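Local coordinates for protein transport protein SECE2 (Mycobacterium tuberculosis, PDB 3ONR) that binds calcium ions at the interfaces between three subunits of a hollow, spherical dodecamer, and may also sequester small ligands, at residues 4-18 / 53-66. The protein carries 2 engineered substitutions. Residues are numbered along the deposited sequence; the frame is centred on the assembly and turned at random.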
loop_
_atom_site.group_PDB
_atom_site.type_symbol
_atom_site.label_atom_id
_atom_site.label_comp_id
_atom_site.label_asym_id
_atom_site.label_seq_id
_atom_site.Cartn_x
_atom_site.Cartn_y
_atom_site.Cartn_z
ATOM N N VAL A 4 -2.165 25.210 13.421
ATOM C CA VAL A 4 -2.648 24.208 12.480
ATOM C C VAL A 4 -1.966 24.399 11.141
ATOM O O VAL A 4 -1.746 25.541 10.734
ATOM C CB VAL A 4 -4.211 24.364 12.362
ATOM C CG1 VAL A 4 -4.736 23.395 11.275
ATOM C CG2 VAL A 4 -4.834 24.080 13.704
ATOM N N TYR A 5 -1.682 23.319 10.390
ATOM C CA TYR A 5 -0.905 23.402 9.190
ATOM C C TYR A 5 -1.677 22.819 7.995
ATOM O O TYR A 5 -2.565 21.962 8.185
ATOM C CB TYR A 5 0.339 22.558 9.325
ATOM C CG TYR A 5 1.177 22.991 10.502
ATOM C CD1 TYR A 5 0.875 22.568 11.796
ATOM C CD2 TYR A 5 2.349 23.765 10.282
ATOM C CE1 TYR A 5 1.626 23.001 12.869
ATOM C CE2 TYR A 5 3.107 24.257 11.381
ATOM C CZ TYR A 5 2.769 23.822 12.645
ATOM O OH TYR A 5 3.510 24.234 13.769
ATOM N N LYS A 6 -1.373 23.324 6.831
ATOM C CA LYS A 6 -1.959 22.800 5.604
ATOM C C LYS A 6 -0.930 21.989 4.892
ATOM O O LYS A 6 0.273 22.289 4.969
ATOM C CB LYS A 6 -2.426 23.972 4.718
ATOM C CG LYS A 6 -3.107 23.448 3.421
ATOM C CD LYS A 6 -3.894 24.583 2.773
ATOM C CE LYS A 6 -4.242 24.236 1.349
ATOM N NZ LYS A 6 -5.290 23.229 1.207
ATOM N N VAL A 7 -1.347 20.902 4.277
ATOM C CA VAL A 7 -0.364 20.014 3.596
ATOM C C VAL A 7 -0.737 20.027 2.122
ATOM O O VAL A 7 -1.918 19.696 1.772
ATOM C CB VAL A 7 -0.563 18.514 4.101
ATOM C CG1 VAL A 7 0.474 17.529 3.398
ATOM C CG2 VAL A 7 -0.427 18.495 5.552
ATOM N N ILE A 8 0.242 20.275 1.248
ATOM C CA ILE A 8 -0.143 20.086 -0.143
ATOM C C ILE A 8 0.916 19.299 -0.908
ATOM O O ILE A 8 2.041 19.119 -0.415
ATOM C CB ILE A 8 -0.259 21.453 -0.806
ATOM C CG1 ILE A 8 1.080 22.149 -0.675
ATOM C CG2 ILE A 8 -1.335 22.263 -0.171
ATOM C CD1 ILE A 8 1.222 23.248 -1.676
ATOM N N ASP A 9 0.521 18.864 -2.092
ATOM C CA ASP A 9 1.367 18.111 -2.991
ATOM C C ASP A 9 1.695 19.044 -4.210
ATOM O O ASP A 9 0.808 19.755 -4.689
ATOM C CB ASP A 9 0.590 16.933 -3.471
ATOM C CG ASP A 9 0.718 15.691 -2.504
ATOM O OD1 ASP A 9 1.365 15.793 -1.432
ATOM O OD2 ASP A 9 0.164 14.631 -2.872
ATOM N N ILE A 10 3.002 19.182 -4.548
ATOM C CA ILE A 10 3.395 19.992 -5.699
ATOM C C ILE A 10 4.292 19.133 -6.589
ATOM O O ILE A 10 4.937 18.184 -6.084
ATOM C CB ILE A 10 4.217 21.233 -5.263
ATOM C CG1 ILE A 10 5.345 20.801 -4.311
ATOM C CG2 ILE A 10 3.316 22.204 -4.523
ATOM C CD1 ILE A 10 6.259 21.933 -4.003
ATOM N N ILE A 11 4.363 19.505 -7.869
ATOM C CA ILE A 11 5.219 18.745 -8.832
ATOM C C ILE A 11 6.212 19.704 -9.404
ATOM O O ILE A 11 5.801 20.756 -9.943
ATOM C CB ILE A 11 4.330 18.082 -9.944
ATOM C CG1 ILE A 11 3.500 16.946 -9.294
ATOM C CG2 ILE A 11 5.266 17.587 -11.107
ATOM C CD1 ILE A 11 2.446 16.361 -10.314
ATOM N N GLY A 12 7.531 19.354 -9.264
ATOM C CA GLY A 12 8.529 20.137 -9.983
ATOM C C GLY A 12 8.924 19.376 -11.261
ATOM O O GLY A 12 8.730 18.133 -11.365
ATOM N N THR A 13 9.425 20.108 -12.248
ATOM C CA THR A 13 9.826 19.385 -13.498
ATOM C C THR A 13 11.209 19.943 -13.927
ATOM O O THR A 13 11.532 21.087 -13.619
ATOM C CB THR A 13 8.811 19.610 -14.665
ATOM O OG1 THR A 13 8.929 20.972 -15.195
ATOM C CG2 THR A 13 7.359 19.384 -14.243
ATOM N N SER A 14 11.936 19.207 -14.754
ATOM C CA SER A 14 13.334 19.597 -15.104
ATOM C C SER A 14 13.804 18.778 -16.254
ATOM O O SER A 14 13.599 17.582 -16.254
ATOM C CB SER A 14 14.283 19.215 -13.970
ATOM O OG SER A 14 15.622 19.671 -14.215
ATOM N N PRO A 15 14.541 19.388 -17.184
ATOM C CA PRO A 15 15.134 18.573 -18.233
ATOM C C PRO A 15 16.382 17.834 -17.690
ATOM O O PRO A 15 16.937 16.958 -18.349
ATOM C CB PRO A 15 15.517 19.614 -19.305
ATOM C CG PRO A 15 15.632 20.964 -18.518
ATOM C CD PRO A 15 14.791 20.841 -17.318
ATOM N N THR A 16 16.821 18.196 -16.494
ATOM C CA THR A 16 18.116 17.766 -15.998
ATOM C C THR A 16 18.072 16.536 -15.087
ATOM O O THR A 16 18.684 15.487 -15.381
ATOM C CB THR A 16 18.752 18.932 -15.241
ATOM O OG1 THR A 16 18.780 20.078 -16.105
ATOM C CG2 THR A 16 20.202 18.620 -14.783
ATOM N N SER A 17 17.371 16.666 -13.967
ATOM C CA SER A 17 17.395 15.683 -12.910
ATOM C C SER A 17 16.158 15.767 -12.059
ATOM O O SER A 17 15.515 16.835 -11.981
ATOM C CB SER A 17 18.600 15.855 -11.964
ATOM O OG SER A 17 18.595 17.126 -11.300
ATOM N N TRP A 18 15.856 14.692 -11.341
ATOM C CA TRP A 18 14.748 14.756 -10.343
ATOM C C TRP A 18 15.166 15.709 -9.199
ATOM O O TRP A 18 14.308 16.393 -8.603
ATOM C CB TRP A 18 14.427 13.353 -9.806
ATOM C CG TRP A 18 13.558 12.593 -10.790
ATOM C CD1 TRP A 18 12.318 12.963 -11.240
ATOM C CD2 TRP A 18 13.856 11.359 -11.406
ATOM N NE1 TRP A 18 11.818 12.028 -12.123
ATOM C CE2 TRP A 18 12.761 11.039 -12.258
ATOM C CE3 TRP A 18 14.984 10.494 -11.381
ATOM C CZ2 TRP A 18 12.741 9.912 -13.068
ATOM C CZ3 TRP A 18 14.936 9.332 -12.208
ATOM C CH2 TRP A 18 13.792 9.052 -12.985
ATOM N N LYS A 53 12.731 14.020 -26.155
ATOM C CA LYS A 53 13.219 14.902 -25.079
ATOM C C LYS A 53 12.437 14.557 -23.768
ATOM O O LYS A 53 11.226 14.643 -23.745
ATOM C CB LYS A 53 13.043 16.388 -25.460
ATOM C CG LYS A 53 12.884 17.384 -24.261
ATOM C CD LYS A 53 12.134 18.697 -24.670
ATOM C CE LYS A 53 11.880 19.663 -23.493
ATOM N NZ LYS A 53 13.031 19.662 -22.508
ATOM N N ILE A 54 13.195 14.213 -22.724
ATOM C CA ILE A 54 12.740 13.827 -21.397
ATOM C C ILE A 54 12.625 15.016 -20.439
ATOM O O ILE A 54 13.499 15.913 -20.375
ATOM C CB ILE A 54 13.746 12.800 -20.837
ATOM C CG1 ILE A 54 13.682 11.545 -21.711
ATOM C CG2 ILE A 54 13.436 12.388 -19.409
ATOM C CD1 ILE A 54 14.748 10.526 -21.382
ATOM N N THR A 55 11.514 15.041 -19.716
ATOM C CA THR A 55 11.379 15.981 -18.654
ATOM C C THR A 55 11.250 15.077 -17.446
ATOM O O THR A 55 10.358 14.236 -17.425
ATOM C CB THR A 55 10.099 16.850 -18.843
ATOM O OG1 THR A 55 10.254 17.629 -20.019
ATOM C CG2 THR A 55 9.881 17.761 -17.655
ATOM N N TYR A 56 12.096 15.274 -16.444
ATOM C CA TYR A 56 11.946 14.537 -15.155
ATOM C C TYR A 56 10.938 15.261 -14.267
ATOM O O TYR A 56 10.983 16.504 -14.133
ATOM C CB TYR A 56 13.295 14.485 -14.436
ATOM C CG TYR A 56 14.297 13.780 -15.295
ATOM C CD1 TYR A 56 15.125 14.501 -16.186
ATOM C CD2 TYR A 56 14.387 12.378 -15.248
ATOM C CE1 TYR A 56 16.054 13.841 -17.043
ATOM C CE2 TYR A 56 15.344 11.711 -16.102
ATOM C CZ TYR A 56 16.132 12.469 -16.973
ATOM O OH TYR A 56 16.997 11.801 -17.849
ATOM N N ARG A 57 9.999 14.523 -13.696
ATOM C CA ARG A 57 8.948 15.197 -12.921
ATOM C C ARG A 57 8.860 14.534 -11.531
ATOM O O ARG A 57 9.043 13.315 -11.391
ATOM C CB ARG A 57 7.580 15.065 -13.600
ATOM C CG ARG A 57 7.576 15.560 -15.094
ATOM C CD ARG A 57 6.150 15.731 -15.651
ATOM N NE ARG A 57 5.434 14.456 -15.710
ATOM C CZ ARG A 57 4.298 14.244 -16.368
ATOM N NH1 ARG A 57 3.740 15.244 -17.080
ATOM N NH2 ARG A 57 3.721 13.026 -16.300
ATOM N N ILE A 58 8.656 15.333 -10.474
ATOM C CA ILE A 58 8.685 14.746 -9.118
ATOM C C ILE A 58 7.605 15.416 -8.244
ATOM O O ILE A 58 7.498 16.628 -8.286
ATOM C CB ILE A 58 10.081 14.821 -8.482
ATOM C CG1 ILE A 58 10.122 14.131 -7.112
ATOM C CG2 ILE A 58 10.522 16.317 -8.292
ATOM C CD1 ILE A 58 11.606 13.856 -6.688
ATOM N N LYS A 59 6.785 14.583 -7.587
ATOM C CA LYS A 59 5.658 15.061 -6.752
ATOM C C LYS A 59 6.222 15.026 -5.335
ATOM O O LYS A 59 6.733 13.949 -4.863
ATOM C CB LYS A 59 4.434 14.110 -6.884
ATOM C CG LYS A 59 3.274 14.582 -6.003
ATOM C CD LYS A 59 1.958 14.049 -6.521
ATOM C CE LYS A 59 1.808 12.596 -6.307
ATOM N NZ LYS A 59 0.367 12.194 -6.683
ATOM N N LEU A 60 6.091 16.169 -4.658
ATOM C CA LEU A 60 6.575 16.397 -3.307
ATOM C C LEU A 60 5.404 16.777 -2.370
ATOM O O LEU A 60 4.500 17.452 -2.781
ATOM C CB LEU A 60 7.512 17.573 -3.255
ATOM C CG LEU A 60 8.787 17.491 -4.170
ATOM C CD1 LEU A 60 9.562 18.750 -4.073
ATOM C CD2 LEU A 60 9.659 16.297 -3.705
ATOM N N GLU A 61 5.499 16.359 -1.129
ATOM C CA GLU A 61 4.460 16.792 -0.130
ATOM C C GLU A 61 5.177 17.757 0.839
ATOM O O GLU A 61 6.241 17.416 1.378
ATOM C CB GLU A 61 3.955 15.550 0.613
ATOM C CG GLU A 61 2.876 15.832 1.647
ATOM C CD GLU A 61 2.493 14.621 2.520
ATOM O OE1 GLU A 61 2.332 14.794 3.733
ATOM O OE2 GLU A 61 2.302 13.498 2.028
ATOM N N VAL A 62 4.601 18.935 1.074
ATOM C CA VAL A 62 5.146 19.895 2.039
ATOM C C VAL A 62 3.972 20.389 2.908
ATOM O O VAL A 62 2.815 20.321 2.484
ATOM C CB VAL A 62 5.813 21.160 1.318
ATOM C CG1 VAL A 62 7.031 20.663 0.506
ATOM C CG2 VAL A 62 4.790 21.829 0.379
ATOM N N SER A 63 4.294 20.912 4.088
ATOM C CA SER A 63 3.245 21.529 4.918
ATOM C C SER A 63 3.689 22.877 5.435
ATOM O O SER A 63 4.893 23.168 5.474
ATOM C CB SER A 63 2.885 20.605 6.055
ATOM O OG SER A 63 4.052 20.266 6.806
ATOM N N PHE A 64 2.743 23.702 5.868
ATOM C CA PHE A 64 3.061 25.055 6.375
ATOM C C PHE A 64 1.938 25.512 7.246
ATOM O O PHE A 64 0.794 25.031 7.142
ATOM C CB PHE A 64 3.216 26.082 5.182
ATOM C CG PHE A 64 2.126 25.963 4.114
ATOM C CD1 PHE A 64 0.947 26.679 4.212
ATOM C CD2 PHE A 64 2.245 25.050 3.110
ATOM C CE1 PHE A 64 -0.074 26.515 3.278
ATOM C CE2 PHE A 64 1.238 24.898 2.150
ATOM C CZ PHE A 64 0.084 25.608 2.237
ATOM N N LYS A 65 2.285 26.369 8.165
ATOM C CA LYS A 65 1.258 26.972 9.083
ATOM C C LYS A 65 0.130 27.675 8.306
ATOM O O LYS A 65 0.399 28.364 7.313
ATOM C CB LYS A 65 1.963 27.950 10.019
ATOM C CG LYS A 65 1.210 28.296 11.282
ATOM C CD LYS A 65 2.220 28.614 12.400
ATOM C CE LYS A 65 1.510 29.046 13.627
ATOM N NZ LYS A 65 2.550 29.365 14.649
ATOM N N MET A 66 -1.131 27.488 8.739
ATOM C CA MET A 66 -2.288 28.214 8.161
ATOM C C MET A 66 -2.309 29.578 8.745
ATOM O O MET A 66 -2.361 29.669 9.927
ATOM C CB MET A 66 -3.611 27.610 8.625
ATOM C CG MET A 66 -3.890 26.224 8.061
ATOM S SD MET A 66 -5.565 25.682 8.588
ATOM C CE MET A 66 -5.507 24.504 7.267
HETATM O O HOH W 1 -2.282 28.311 12.386
HETATM O O HOH W 2 0.825 13.166 -0.580
HETATM O O HOH W 3 -1.544 13.461 -4.150
HETATM O O HOH W 4 16.210 15.959 -20.616
#
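Strands 4-14 and 54-65 pair antiparallel as outer and central strands of the chain's three-stranded dodecin sheet, which continues into neighbouring subunits through strand 4-14 and carries helix 18-32 on one face. Backbone hydrogen bonds run from Met66 N to Val4 O at one end (2.9 Å) to the Ser14–Tyr56 pair at the other, where the bond from Ser14 N is weak. At the turn into the helix, Tyr56 and Trp18 form a T-shaped stack, planes 79° apart. Tyr56 presents its CD2 edge to the indole face, 3.7 Å from Trp18 CE2, while its CB sits over the five-membered ring in a CH-pi contact. Trp18 NE1 hydrogen-bonds to Asp45 O of strand 38-48. This turn adjoins the calcium site of Glu19, and Trp18 N donates to Glu19 OE2 of a neighbouring subunit. Ile10 and Leu60 share the helix-covered face and both pack on Ala25.

Toward the Met66 end, with CG set between the backbone N and the carbonyl carbon (chi1 45°), the Phe64 ring runs alongside the Lys6 side chain in the same direction, CE1 3.8 Å from Lys6 CB, and Ile8 CG1 meets the ring edge. The other face is mixed: the outstretched Glu61 side chain slants over Val7, whose CG1 is 3.3 Å from Glu61 OE1, an oxygen salt-bridged to Lys59 of another subunit.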